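Side-chain contacts in gamma-glutamyltranspeptidase (Ggt) (Helicobacter pylori 26695, PDB 5BPK), which probably cleaves the gamma-glutamyl bond of glutathione and hands the gamma-glutamyl group to water or to an acceptor amino acid or peptide, as an Ntn-hydrolase: residues A134-T139 against G249-E254; Y274-M279 against H288-L293; M279-S284 against V336-D341; N311-A316 against D359-S364; R326-G331 against I367-G372. All blocks are in the same frame, centred on the assembly; numbering follows the deposited sequence. Where two conformers were deposited one is given.

Interaction 1: residues A134-T139 against G249-E254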
# COMPACT_ATOMS: atom_id res chain seq x y z
N ALA A 134 -8.10 -13.81 -7.46
CA ALA A 134 -8.75 -12.52 -7.11
C ALA A 134 -9.67 -12.59 -5.89
O ALA A 134 -10.51 -13.49 -5.78
CB ALA A 134 -9.54 -11.99 -8.30
N GLY A 135 -9.52 -11.60 -5.01
CA GLY A 135 -10.52 -11.30 -4.00
C GLY A 135 -11.58 -10.37 -4.56
O GLY A 135 -11.41 -9.77 -5.63
N VAL A 136 -12.69 -10.23 -3.84
CA VAL A 136 -13.78 -9.35 -4.27
C VAL A 136 -13.31 -7.89 -4.21
O VAL A 136 -12.93 -7.43 -3.14
CB VAL A 136 -15.04 -9.53 -3.39
CG1 VAL A 136 -16.18 -8.71 -3.96
CG2 VAL A 136 -15.43 -11.01 -3.30
N PRO A 137 -13.31 -7.15 -5.35
CA PRO A 137 -12.75 -5.79 -5.34
C PRO A 137 -13.48 -4.81 -4.40
O PRO A 137 -14.72 -4.79 -4.36
CB PRO A 137 -12.94 -5.33 -6.78
CG PRO A 137 -12.93 -6.60 -7.59
CD PRO A 137 -13.65 -7.59 -6.71
N GLY A 138 -12.69 -4.01 -3.69
CA GLY A 138 -13.19 -3.00 -2.77
C GLY A 138 -13.01 -1.56 -3.17
O GLY A 138 -13.63 -0.69 -2.57
N THR A 139 -12.15 -1.28 -4.16
CA THR A 139 -11.80 0.11 -4.49
C THR A 139 -12.99 1.01 -4.79
O THR A 139 -13.06 2.11 -4.26
CB THR A 139 -10.80 0.16 -5.64
OG1 THR A 139 -9.59 -0.44 -5.19
CG2 THR A 139 -10.54 1.60 -6.14
N GLY A 249 -12.80 -19.01 -12.21
CA GLY A 249 -12.86 -18.17 -11.02
C GLY A 249 -14.14 -18.43 -10.25
O GLY A 249 -15.01 -19.17 -10.72
N ILE A 250 -14.28 -17.78 -9.10
CA ILE A 250 -15.41 -18.05 -8.21
C ILE A 250 -16.22 -16.82 -7.75
O ILE A 250 -17.21 -16.97 -7.02
CB ILE A 250 -14.97 -18.87 -6.97
CG1 ILE A 250 -13.88 -18.15 -6.17
CG2 ILE A 250 -14.47 -20.26 -7.39
CD1 ILE A 250 -13.66 -18.77 -4.78
N ILE A 251 -15.83 -15.62 -8.17
CA ILE A 251 -16.57 -14.42 -7.77
C ILE A 251 -17.89 -14.35 -8.53
O ILE A 251 -17.93 -14.55 -9.75
CB ILE A 251 -15.76 -13.14 -7.98
CG1 ILE A 251 -14.54 -13.15 -7.06
CG2 ILE A 251 -16.62 -11.89 -7.71
CD1 ILE A 251 -13.52 -12.08 -7.37
N THR A 252 -18.96 -14.10 -7.79
CA THR A 252 -20.31 -14.08 -8.31
C THR A 252 -21.00 -12.75 -8.04
O THR A 252 -20.50 -11.90 -7.29
CB THR A 252 -21.16 -15.17 -7.63
OG1 THR A 252 -21.29 -14.87 -6.23
CG2 THR A 252 -20.55 -16.55 -7.82
N LYS A 253 -22.18 -12.58 -8.62
CA LYS A 253 -23.01 -11.41 -8.32
C LYS A 253 -23.33 -11.31 -6.82
O LYS A 253 -23.48 -10.20 -6.30
CB LYS A 253 -24.30 -11.44 -9.14
CG LYS A 253 -24.09 -11.07 -10.60
CD LYS A 253 -25.40 -11.04 -11.37
CE LYS A 253 -25.89 -12.43 -11.70
NZ LYS A 253 -27.06 -12.40 -12.63
N GLU A 254 -23.44 -12.44 -6.13
CA GLU A 254 -23.70 -12.45 -4.70
C GLU A 254 -22.52 -11.87 -3.92
O GLU A 254 -22.71 -11.09 -2.97
CB GLU A 254 -24.03 -13.85 -4.18
CG GLU A 254 -24.57 -13.84 -2.74
CD GLU A 254 -24.89 -15.23 -2.19
OE1 GLU A 254 -24.69 -16.23 -2.91
OE2 GLU A 254 -25.33 -15.30 -1.02
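Ile251 lays the end of its side chain over the backbone of Ala134, Gly135 and Val136. Its methyl CD1 does most of the touching. It lies 3.6 Å from Gly135 O and 3.7 Å from Ala134 O, so a carbon meets two carbonyl oxygens by van der Waals contact. The same CD1 is 4.1 Å from Ala134 CB. Further back, Ile251 CG1 makes a looser contact of 4.4 Å with Val136 CG2. The torsions explain the reach. CG1 stands anti to the carbonyl carbon (chi1 -65°), and chi2 is extended at 169°, which sends CD1 straight out to the loop. The touching residues are all buried. Ile251 also packs on Ile240 and Met244 of helix 234-246 and on Pro107. Gly135 N is held from elsewhere, by Asn38 OD1 of the partner chain. The next residue, Thr252, is the N-cap of helix 253-257. Its OG1 takes a weak, bent bond from Glu254 N (3.2 Å, 122°). The contact thus sets an apolar residue just ahead of a helix start against an extended loop that itself leads into helix 139-150. Asp255 OD2 pairs with Thr252 N, the side-chain to N-cap bond found in a capping box, here at the head of helix 253-257.

Interaction 2: residues Y274-M279 against H288-L293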
# COMPACT_ATOMS: atom_id res chain seq x y z
N TYR A 274 5.11 13.09 19.02
CA TYR A 274 4.23 13.06 17.85
C TYR A 274 3.27 11.88 17.92
O TYR A 274 3.63 10.81 18.44
CB TYR A 274 5.05 12.94 16.56
CG TYR A 274 5.98 14.11 16.30
CD1 TYR A 274 7.26 14.14 16.85
CD2 TYR A 274 5.58 15.17 15.49
CE1 TYR A 274 8.13 15.22 16.61
CE2 TYR A 274 6.44 16.25 15.24
CZ TYR A 274 7.71 16.26 15.80
OH TYR A 274 8.56 17.31 15.56
N LYS A 275 2.06 12.06 17.38
CA LYS A 275 1.07 10.99 17.36
C LYS A 275 1.12 10.32 16.00
O LYS A 275 1.13 10.99 14.96
CB LYS A 275 -0.33 11.55 17.62
CG LYS A 275 -1.40 10.49 17.83
CD LYS A 275 -2.79 11.10 17.95
CE LYS A 275 -3.02 11.74 19.31
NZ LYS A 275 -4.44 12.18 19.48
N ILE A 276 1.20 8.99 16.02
CA ILE A 276 1.25 8.17 14.81
C ILE A 276 -0.13 7.56 14.60
O ILE A 276 -0.64 6.87 15.48
CB ILE A 276 2.29 7.02 14.94
CG1 ILE A 276 3.66 7.53 15.42
CG2 ILE A 276 2.41 6.27 13.60
CD1 ILE A 276 4.31 8.56 14.50
N ILE A 277 -0.74 7.85 13.44
CA ILE A 277 -2.06 7.33 13.05
C ILE A 277 -1.86 6.45 11.83
O ILE A 277 -1.46 6.94 10.78
CB ILE A 277 -3.06 8.46 12.69
CG1 ILE A 277 -3.10 9.52 13.80
CG2 ILE A 277 -4.46 7.90 12.38
CD1 ILE A 277 -3.71 9.04 15.09
N SER A 278 -2.15 5.16 11.94
CA SER A 278 -1.90 4.24 10.83
C SER A 278 -2.94 3.13 10.73
O SER A 278 -3.91 3.10 11.51
CB SER A 278 -0.47 3.69 10.92
OG SER A 278 -0.07 3.06 9.71
N MET A 279 -2.76 2.24 9.76
CA MET A 279 -3.81 1.27 9.44
C MET A 279 -3.80 0.05 10.34
O MET A 279 -2.76 -0.60 10.53
CB MET A 279 -3.75 0.82 8.00
CG MET A 279 -4.95 -0.02 7.60
SD MET A 279 -6.49 0.92 7.67
CE MET A 279 -7.65 -0.41 8.08
N HIS A 288 2.89 -2.86 13.30
CA HIS A 288 4.33 -3.07 13.33
C HIS A 288 5.14 -1.76 13.18
O HIS A 288 6.23 -1.65 13.73
CB HIS A 288 4.78 -4.13 12.34
CG HIS A 288 4.15 -5.46 12.59
ND1 HIS A 288 4.18 -6.07 13.83
CD2 HIS A 288 3.45 -6.29 11.78
CE1 HIS A 288 3.52 -7.22 13.77
NE2 HIS A 288 3.07 -7.37 12.53
N LEU A 289 4.59 -0.80 12.44
CA LEU A 289 5.20 0.53 12.33
C LEU A 289 5.35 1.12 13.72
O LEU A 289 6.42 1.56 14.11
CB LEU A 289 4.32 1.44 11.47
CG LEU A 289 4.63 2.93 11.49
CD1 LEU A 289 6.06 3.17 11.05
CD2 LEU A 289 3.61 3.68 10.63
N ILE A 290 4.26 1.08 14.49
CA ILE A 290 4.24 1.67 15.83
C ILE A 290 5.12 0.86 16.80
O ILE A 290 5.84 1.44 17.61
CB ILE A 290 2.78 1.80 16.34
CG1 ILE A 290 2.09 2.93 15.58
CG2 ILE A 290 2.72 2.04 17.86
CD1 ILE A 290 0.59 2.91 15.67
N GLN A 291 5.05 -0.46 16.69
CA GLN A 291 5.91 -1.37 17.46
C GLN A 291 7.40 -1.04 17.27
O GLN A 291 8.15 -0.93 18.24
CB GLN A 291 5.63 -2.83 17.04
CG GLN A 291 6.47 -3.89 17.75
CD GLN A 291 6.15 -5.30 17.28
OE1 GLN A 291 5.38 -5.50 16.34
NE2 GLN A 291 6.77 -6.28 17.92
N ILE A 292 7.83 -0.90 16.02
CA ILE A 292 9.26 -0.71 15.70
C ILE A 292 9.72 0.68 16.19
O ILE A 292 10.77 0.83 16.81
CB ILE A 292 9.54 -0.92 14.20
CG1 ILE A 292 9.30 -2.38 13.81
CG2 ILE A 292 10.96 -0.55 13.86
CD1 ILE A 292 9.06 -2.59 12.32
N LEU A 293 8.92 1.70 15.91
CA LEU A 293 9.15 3.03 16.48
C LEU A 293 9.24 3.00 18.01
O LEU A 293 10.10 3.67 18.60
CB LEU A 293 8.06 4.02 16.03
CG LEU A 293 8.18 4.50 14.57
CD1 LEU A 293 6.98 5.34 14.15
CD2 LEU A 293 9.48 5.28 14.31
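Strand 274-278 and helix 288-293 run nearly antiparallel, at 153°, with their axes 9.5 Å apart at the closest. Ile276 is the central side chain. It points at the helix and meets three residues there. With chi1 at -50°, CG2 is the branch anti to the backbone N, and it meets two helix side chains. Ile276 CG2 lies 3.9 Å from Ile290 CG1 and 4.1 Å from Leu289 CD2. Ile276 and Ile290 lie alongside each other, their side chains heading opposite ways. The other branch of Ile276 serves Leu293, with CG1 4.2 Å from Leu293 CD1 and the two side chains meeting at a slant. Leu289 CD2 also reaches the strand end, 3.8 Å from Ser278 OG. That hydroxyl gets its hydrogen bond elsewhere, from a pairing with Thr77 OG1 of the partner chain. On the helix, His288 ND1 donates to Gln291 OE1 at 2.8 Å and 164°. The oxygen lies in the ring plane, which should fix the turn of the imidazole. Gln291 NE2 in turn bonds Asp325 OD2 of helix 309-329. Ile277 points away from helix 288-293 and packs on Val89 and Val268. Strand 274-278 is outermost in this chain, but it pairs antiparallel with a strand of the partner chain, so the sheet continues across the interface. A helix laid on one face of such a sheet matches the layered alpha-beta-beta-alpha sandwich of Ntn-hydrolases.

Interaction 3: residues M279-S284 against V336-D341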
# COMPACT_ATOMS: atom_id res chain seq x y z
N MET A 279 -2.76 2.24 9.76
CA MET A 279 -3.81 1.27 9.44
C MET A 279 -3.80 0.05 10.34
O MET A 279 -2.76 -0.60 10.53
CB MET A 279 -3.75 0.82 8.00
CG MET A 279 -4.95 -0.02 7.60
SD MET A 279 -6.49 0.92 7.67
CE MET A 279 -7.65 -0.41 8.08
N SER A 280 -4.98 -0.23 10.86
CA SER A 280 -5.26 -1.34 11.76
C SER A 280 -5.58 -2.61 10.95
O SER A 280 -5.65 -2.57 9.72
CB SER A 280 -6.45 -0.94 12.61
OG SER A 280 -7.48 -0.37 11.81
N PRO A 281 -5.81 -3.75 11.65
CA PRO A 281 -6.22 -4.94 10.92
C PRO A 281 -7.43 -4.66 10.03
O PRO A 281 -8.36 -3.98 10.45
CB PRO A 281 -6.54 -5.93 12.04
CG PRO A 281 -5.51 -5.59 13.07
CD PRO A 281 -5.48 -4.07 13.05
N PRO A 282 -7.44 -5.20 8.80
CA PRO A 282 -6.66 -6.30 8.26
C PRO A 282 -5.29 -5.96 7.67
O PRO A 282 -4.69 -6.82 7.03
CB PRO A 282 -7.58 -6.87 7.18
CG PRO A 282 -8.26 -5.67 6.67
CD PRO A 282 -8.51 -4.80 7.87
N SER A 283 -4.78 -4.76 7.90
CA SER A 283 -3.35 -4.53 7.71
C SER A 283 -2.57 -4.82 8.99
O SER A 283 -3.08 -4.61 10.09
CB SER A 283 -3.05 -3.12 7.24
OG SER A 283 -1.71 -3.07 6.83
N SER A 284 -1.35 -5.31 8.82
CA SER A 284 -0.37 -5.43 9.89
C SER A 284 0.50 -4.18 9.95
O SER A 284 1.26 -3.99 10.91
CB SER A 284 0.55 -6.63 9.61
OG SER A 284 1.36 -6.40 8.46
N VAL A 336 -10.12 -13.64 13.47
CA VAL A 336 -9.13 -14.14 14.42
C VAL A 336 -8.82 -13.06 15.45
O VAL A 336 -9.08 -11.87 15.24
CB VAL A 336 -7.82 -14.60 13.70
CG1 VAL A 336 -8.13 -15.67 12.67
CG2 VAL A 336 -7.12 -13.41 13.03
N SER A 337 -8.29 -13.49 16.59
CA SER A 337 -7.92 -12.57 17.65
C SER A 337 -6.53 -12.00 17.37
O SER A 337 -5.56 -12.75 17.28
CB SER A 337 -7.92 -13.29 19.00
OG SER A 337 -9.24 -13.62 19.39
N VAL A 338 -6.45 -10.68 17.24
CA VAL A 338 -5.19 -10.01 16.92
C VAL A 338 -4.80 -9.11 18.09
O VAL A 338 -5.54 -8.19 18.44
CB VAL A 338 -5.29 -9.17 15.63
CG1 VAL A 338 -3.93 -8.54 15.30
CG2 VAL A 338 -5.81 -10.01 14.49
N PRO A 339 -3.65 -9.40 18.73
CA PRO A 339 -3.27 -8.69 19.96
C PRO A 339 -2.60 -7.34 19.67
O PRO A 339 -1.46 -7.09 20.09
CB PRO A 339 -2.30 -9.67 20.62
CG PRO A 339 -1.64 -10.35 19.47
CD PRO A 339 -2.75 -10.55 18.48
N VAL A 340 -3.33 -6.46 19.00
CA VAL A 340 -2.77 -5.18 18.58
C VAL A 340 -2.26 -4.40 19.79
O VAL A 340 -1.14 -3.91 19.78
CB VAL A 340 -3.79 -4.31 17.80
CG1 VAL A 340 -3.22 -2.90 17.52
CG2 VAL A 340 -4.20 -5.01 16.49
N ASP A 341 -3.09 -4.32 20.83
CA ASP A 341 -2.76 -3.55 22.02
C ASP A 341 -1.48 -4.06 22.70
O ASP A 341 -0.70 -3.26 23.21
CB ASP A 341 -3.92 -3.55 23.03
CG ASP A 341 -5.06 -2.62 22.62
OD1 ASP A 341 -4.90 -1.81 21.68
OD2 ASP A 341 -6.13 -2.69 23.26
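Two valine torsions aim methyls at the ring of Pro281. Val338 has CG1 anti to its backbone N (chi1 -177°), and this methyl comes 4.0 Å from Pro281 CG. In Val340, with chi1 173°, CG2 is the branch beside the backbone N. It is this methyl that closes on the proline, 3.7 Å from Pro281 CG and 3.8 Å from Pro281 CD. The CG corner of the ring therefore meets both valines, while CD meets Val340 alone. Pro339 separates the two valines and is the centre of an inverse gamma turn. A weak bond of 2.9 Å from Val340 N to Val338 O spans that turn, and both side chains meet the same proline. Pro339 is also the N-cap of helix 340-343. In segment 279-284, the peptide before Pro282 is cis, and Ser283 N bonds Ser280 O at 3.0 Å, closing a type VI beta turn with the cis proline at its third position. This loop joins strand 274-278 to helix 285-296. Ser283 OG bonds Gly285 N, which helps start the helix. Ala333 also packs on Pro281 and Val338, and Val340 reaches Val267 of strand 262-271. Ser283 OG and Ser284 OG bond backbone oxygens of the partner chain, Met74 O and Ser72 O. The polar ties of this loop thus point elsewhere. What joins the two segments is apolar contact of saturated carbons, which depends on shape and has little directional demand.

Interaction 4: residues N311-A316 against D359-S364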
# COMPACT_ATOMS: atom_id res chain seq x y z
N ASN A 311 22.51 2.96 15.08
CA ASN A 311 21.10 3.28 14.90
C ASN A 311 20.40 2.28 13.99
O ASN A 311 19.29 1.84 14.28
CB ASN A 311 20.94 4.70 14.37
CG ASN A 311 21.31 5.76 15.40
OD1 ASN A 311 21.50 5.48 16.59
ND2 ASN A 311 21.41 7.00 14.95
N ILE A 312 21.08 1.89 12.91
CA ILE A 312 20.58 0.88 11.96
C ILE A 312 20.36 -0.45 12.70
O ILE A 312 19.34 -1.14 12.49
CB ILE A 312 21.53 0.71 10.77
CG1 ILE A 312 21.58 1.99 9.93
CG2 ILE A 312 21.15 -0.50 9.90
CD1 ILE A 312 22.68 2.03 8.91
N HIS A 313 21.32 -0.80 13.56
CA HIS A 313 21.27 -2.02 14.38
C HIS A 313 20.02 -2.06 15.28
O HIS A 313 19.28 -3.05 15.30
CB HIS A 313 22.55 -2.13 15.22
CG HIS A 313 22.57 -3.29 16.17
ND1 HIS A 313 22.18 -4.56 15.80
CD2 HIS A 313 22.97 -3.38 17.46
CE1 HIS A 313 22.33 -5.38 16.83
NE2 HIS A 313 22.80 -4.69 17.85
N ILE A 314 19.76 -0.97 16.00
CA ILE A 314 18.58 -0.92 16.87
C ILE A 314 17.30 -1.10 16.05
O ILE A 314 16.43 -1.92 16.39
CB ILE A 314 18.54 0.40 17.66
CG1 ILE A 314 19.69 0.43 18.68
CG2 ILE A 314 17.21 0.55 18.37
CD1 ILE A 314 19.95 1.80 19.27
N ALA A 315 17.18 -0.35 14.95
CA ALA A 315 16.02 -0.47 14.06
C ALA A 315 15.86 -1.88 13.49
O ALA A 315 14.74 -2.40 13.44
CB ALA A 315 16.12 0.55 12.92
N ALA A 316 16.96 -2.45 13.01
CA ALA A 316 16.92 -3.75 12.35
C ALA A 316 16.54 -4.87 13.32
O ALA A 316 15.83 -5.80 12.94
CB ALA A 316 18.27 -4.06 11.67
N ASP A 359 27.08 -5.20 20.21
CA ASP A 359 28.08 -5.80 19.32
C ASP A 359 27.59 -7.00 18.52
O ASP A 359 28.36 -7.56 17.74
CB ASP A 359 29.32 -6.19 20.14
CG ASP A 359 29.00 -7.11 21.31
OD1 ASP A 359 27.80 -7.31 21.62
OD2 ASP A 359 29.96 -7.64 21.94
N THR A 360 26.33 -7.38 18.70
CA THR A 360 25.83 -8.61 18.09
C THR A 360 24.33 -8.58 17.79
O THR A 360 23.57 -7.79 18.35
CB THR A 360 26.18 -9.86 18.96
OG1 THR A 360 26.01 -11.04 18.17
CG2 THR A 360 25.30 -9.93 20.21
N VAL A 361 23.93 -9.45 16.88
CA VAL A 361 22.54 -9.63 16.49
C VAL A 361 21.96 -10.85 17.19
O VAL A 361 22.69 -11.69 17.73
CB VAL A 361 22.42 -9.81 14.96
CG1 VAL A 361 22.98 -8.59 14.24
CG2 VAL A 361 23.12 -11.07 14.50
N THR A 362 20.64 -10.95 17.18
CA THR A 362 19.96 -12.19 17.53
C THR A 362 19.57 -12.82 16.20
O THR A 362 18.75 -12.25 15.47
CB THR A 362 18.72 -11.95 18.41
OG1 THR A 362 19.12 -11.34 19.65
CG2 THR A 362 17.98 -13.26 18.71
N PRO A 363 20.17 -13.96 15.84
CA PRO A 363 19.75 -14.55 14.57
C PRO A 363 18.26 -14.89 14.55
O PRO A 363 17.68 -15.21 15.59
CB PRO A 363 20.59 -15.83 14.47
CG PRO A 363 21.13 -16.08 15.80
CD PRO A 363 21.15 -14.80 16.55
N SER A 364 17.67 -14.83 13.37
CA SER A 364 16.25 -15.11 13.21
C SER A 364 15.87 -16.51 13.71
O SER A 364 14.76 -16.70 14.22
CB SER A 364 15.86 -14.95 11.75
OG SER A 364 15.99 -13.59 11.37
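His313 reaches out from helix 309-329 to the backbone of Thr360 and the side chain of Val361. Its CB points toward that loop, and CG continues anti to the backbone N, with chi1 176°. Beyond CG the ring divides its edge among several partners. ND1 is hydrogen-bonded to Tyr153 OH of the partner chain. CE1 comes next and is 3.1 Å from Thr360 O, which sits at the ring edge near its plane. The same CE1 is 4.2 Å from Val361 CG1, a methyl that approaches obliquely. NE2, the far nitrogen, is hydrogen-bonded to Gln357 O, and it also lies 3.2 Å from Thr360 O. Both ring nitrogens of this buried histidine thus have bonded partners, one in each chain. In the fold, an extended segment that follows helix 346-354 packs back along helix 309-329, at the interface with the partner chain. Other bonds fasten the loop further on: Thr362 N to Glu317 OE1, and Ser364 OG to Arg320 NH1. Val361 has chi1 -59°, which places CG1 beside its backbone N on the histidine side. Val361 also packs on Glu317 and Arg320 of the same helix and on Tyr153 of the partner chain. Thr360 turns its CB away from the helix, and only its backbone meets the ring. Its OG1 makes a weak bond of 3.4 Å to Val361 O.

Interaction 5: residues R326-G331 against I367-G372. With EDO (1,2-ethanediol), chain Q.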
# COMPACT_ATOMS: atom_id res chain seq x y z
N ARG A 326 4.54 -10.79 13.32
CA ARG A 326 3.58 -10.74 12.21
C ARG A 326 3.15 -12.13 11.74
O ARG A 326 1.97 -12.36 11.48
CB ARG A 326 4.21 -9.99 11.02
CG ARG A 326 3.26 -9.71 9.86
CD ARG A 326 4.04 -9.22 8.64
NE ARG A 326 3.15 -8.70 7.60
CZ ARG A 326 2.48 -9.43 6.70
NH1 ARG A 326 2.59 -10.75 6.66
NH2 ARG A 326 1.68 -8.83 5.82
N SER A 327 4.12 -13.03 11.65
CA SER A 327 3.91 -14.37 11.09
C SER A 327 2.93 -15.26 11.89
O SER A 327 2.39 -16.22 11.34
CB SER A 327 5.25 -15.10 10.95
OG SER A 327 5.72 -15.56 12.20
N VAL A 328 2.74 -14.93 13.16
CA VAL A 328 1.88 -15.69 14.06
C VAL A 328 0.60 -14.94 14.42
O VAL A 328 -0.50 -15.51 14.36
CB VAL A 328 2.62 -16.03 15.37
CG1 VAL A 328 1.68 -16.72 16.34
CG2 VAL A 328 3.84 -16.88 15.07
N TYR A 329 0.73 -13.67 14.78
CA TYR A 329 -0.37 -12.92 15.42
C TYR A 329 -1.32 -12.17 14.51
O TYR A 329 -2.41 -11.79 14.96
CB TYR A 329 0.20 -11.95 16.46
CG TYR A 329 0.99 -12.62 17.56
CD1 TYR A 329 0.39 -13.52 18.45
CD2 TYR A 329 2.33 -12.32 17.74
CE1 TYR A 329 1.13 -14.12 19.47
CE2 TYR A 329 3.07 -12.91 18.74
CZ TYR A 329 2.46 -13.81 19.60
OH TYR A 329 3.22 -14.38 20.60
N MET A 330 -0.94 -11.94 13.26
CA MET A 330 -1.67 -11.00 12.42
C MET A 330 -2.57 -11.65 11.35
O MET A 330 -2.18 -12.59 10.65
CB MET A 330 -0.69 -10.00 11.80
CG MET A 330 0.18 -9.30 12.84
SD MET A 330 -0.66 -8.29 14.09
CE MET A 330 -1.45 -7.04 13.09
N GLY A 331 -3.79 -11.12 11.27
CA GLY A 331 -4.79 -11.53 10.28
C GLY A 331 -5.98 -10.59 10.39
O GLY A 331 -5.93 -9.60 11.12
N ILE A 367 14.71 -16.23 17.30
CA ILE A 367 13.61 -15.34 17.63
C ILE A 367 12.34 -16.14 17.91
O ILE A 367 12.04 -17.11 17.20
CB ILE A 367 13.34 -14.34 16.49
CG1 ILE A 367 14.53 -13.39 16.33
CG2 ILE A 367 12.05 -13.54 16.75
CD1 ILE A 367 14.74 -12.42 17.51
N LYS A 368 11.64 -15.75 18.96
CA LYS A 368 10.34 -16.33 19.29
C LYS A 368 9.28 -15.24 19.13
O LYS A 368 9.43 -14.15 19.69
CB LYS A 368 10.33 -16.87 20.72
CG LYS A 368 11.45 -17.85 21.03
N PRO A 369 8.22 -15.54 18.38
CA PRO A 369 7.10 -14.60 18.36
C PRO A 369 6.61 -14.23 19.77
O PRO A 369 6.42 -15.11 20.62
CB PRO A 369 6.05 -15.35 17.57
CG PRO A 369 6.82 -16.22 16.66
CD PRO A 369 8.04 -16.63 17.42
N GLY A 370 6.44 -12.93 20.00
CA GLY A 370 6.06 -12.38 21.29
C GLY A 370 7.13 -12.48 22.36
O GLY A 370 6.85 -12.20 23.53
N MET A 371 8.35 -12.84 21.95
CA MET A 371 9.45 -13.20 22.85
C MET A 371 9.07 -14.35 23.77
O MET A 371 9.68 -14.53 24.83
CB MET A 371 9.92 -11.98 23.65
CG MET A 371 10.40 -10.82 22.77
SD MET A 371 11.25 -9.54 23.67
CE MET A 371 9.90 -8.53 24.29
N GLY A 372 8.07 -15.13 23.36
CA GLY A 372 7.53 -16.23 24.16
C GLY A 372 6.77 -15.82 25.42
O GLY A 372 6.51 -16.67 26.28
C1 EDO Q . 2.01 -13.85 4.08
O1 EDO Q . 1.19 -13.00 4.90
C2 EDO Q . 1.21 -14.98 3.45
O2 EDO Q . 1.96 -16.21 3.47
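Ahead of the proline that meets Val328 and Tyr329, Lys368 O takes a bond from Gln321 NE2 of helix 309-329 and another from Met371 N, the latter 2.8 Å long. Pro369 carries most of this segment's share. Its CB is 4.0 Å from Tyr329 CE2. Its ring also lies against Val328, set roughly perpendicular to it in the conformer given, though Val328 was built in two conformers and the exact spacing is doubtful. Pro369 O lies 3.3 Å from Tyr329 OH, a weak hydrogen bond whose proton is not settled. Gly370 follows with phi 70°, and its CA is 3.5 Å from Tyr329 OH. Gly370 N lies at the edge of the tyrosine ring, in its plane, 3.6 Å from CE2. The same N bonds Asp325 OD1, one helical turn before Tyr329. The phenol gets here because its CG stands anti to the carbonyl carbon (chi1 -59°). Met371 points away, to helix 346-354. Gly372 N closes the turn on Pro369 O at 3.2 Å. On a different side of the helix, Arg326 NH1 hydrogen-bonds O1 of a 1,2-ethanediol at 3.2 Å, in the guanidinium plane. This molecule, probably from the crystallisation liquor, also bonds Leu56 O of the partner chain. The loop 367-372 thus lies between the C-terminal end of helix 309-329 and helix 346-354, while Arg326 and Met330 face His288 of helix 285-296.

In the fold
Interactions 1 and 2 are buried, while 3, 4 and 5 are partly buried. Interaction 1 stands apart, its centre 31 Å from that of interaction 2 across the chain's centre. The other four form a connected group. Interactions 2 and 3 share Met279, where strand 274-278 gives way to a loop. Interactions 4 and 5 both use helix 309-329, with Thr362 packing on Ile367 between them. His288 of interaction 2 packs on Arg326 and Met330 of interaction 5, and Val338 of interaction 3 touches Met330. Chemistry shifts with place. Interactions 2 and 3 are mainly apolar; 1 sets a methyl on loop carbonyls, 4 a histidine edge on one, and 5 mixes proline packing with a weak phenol bond.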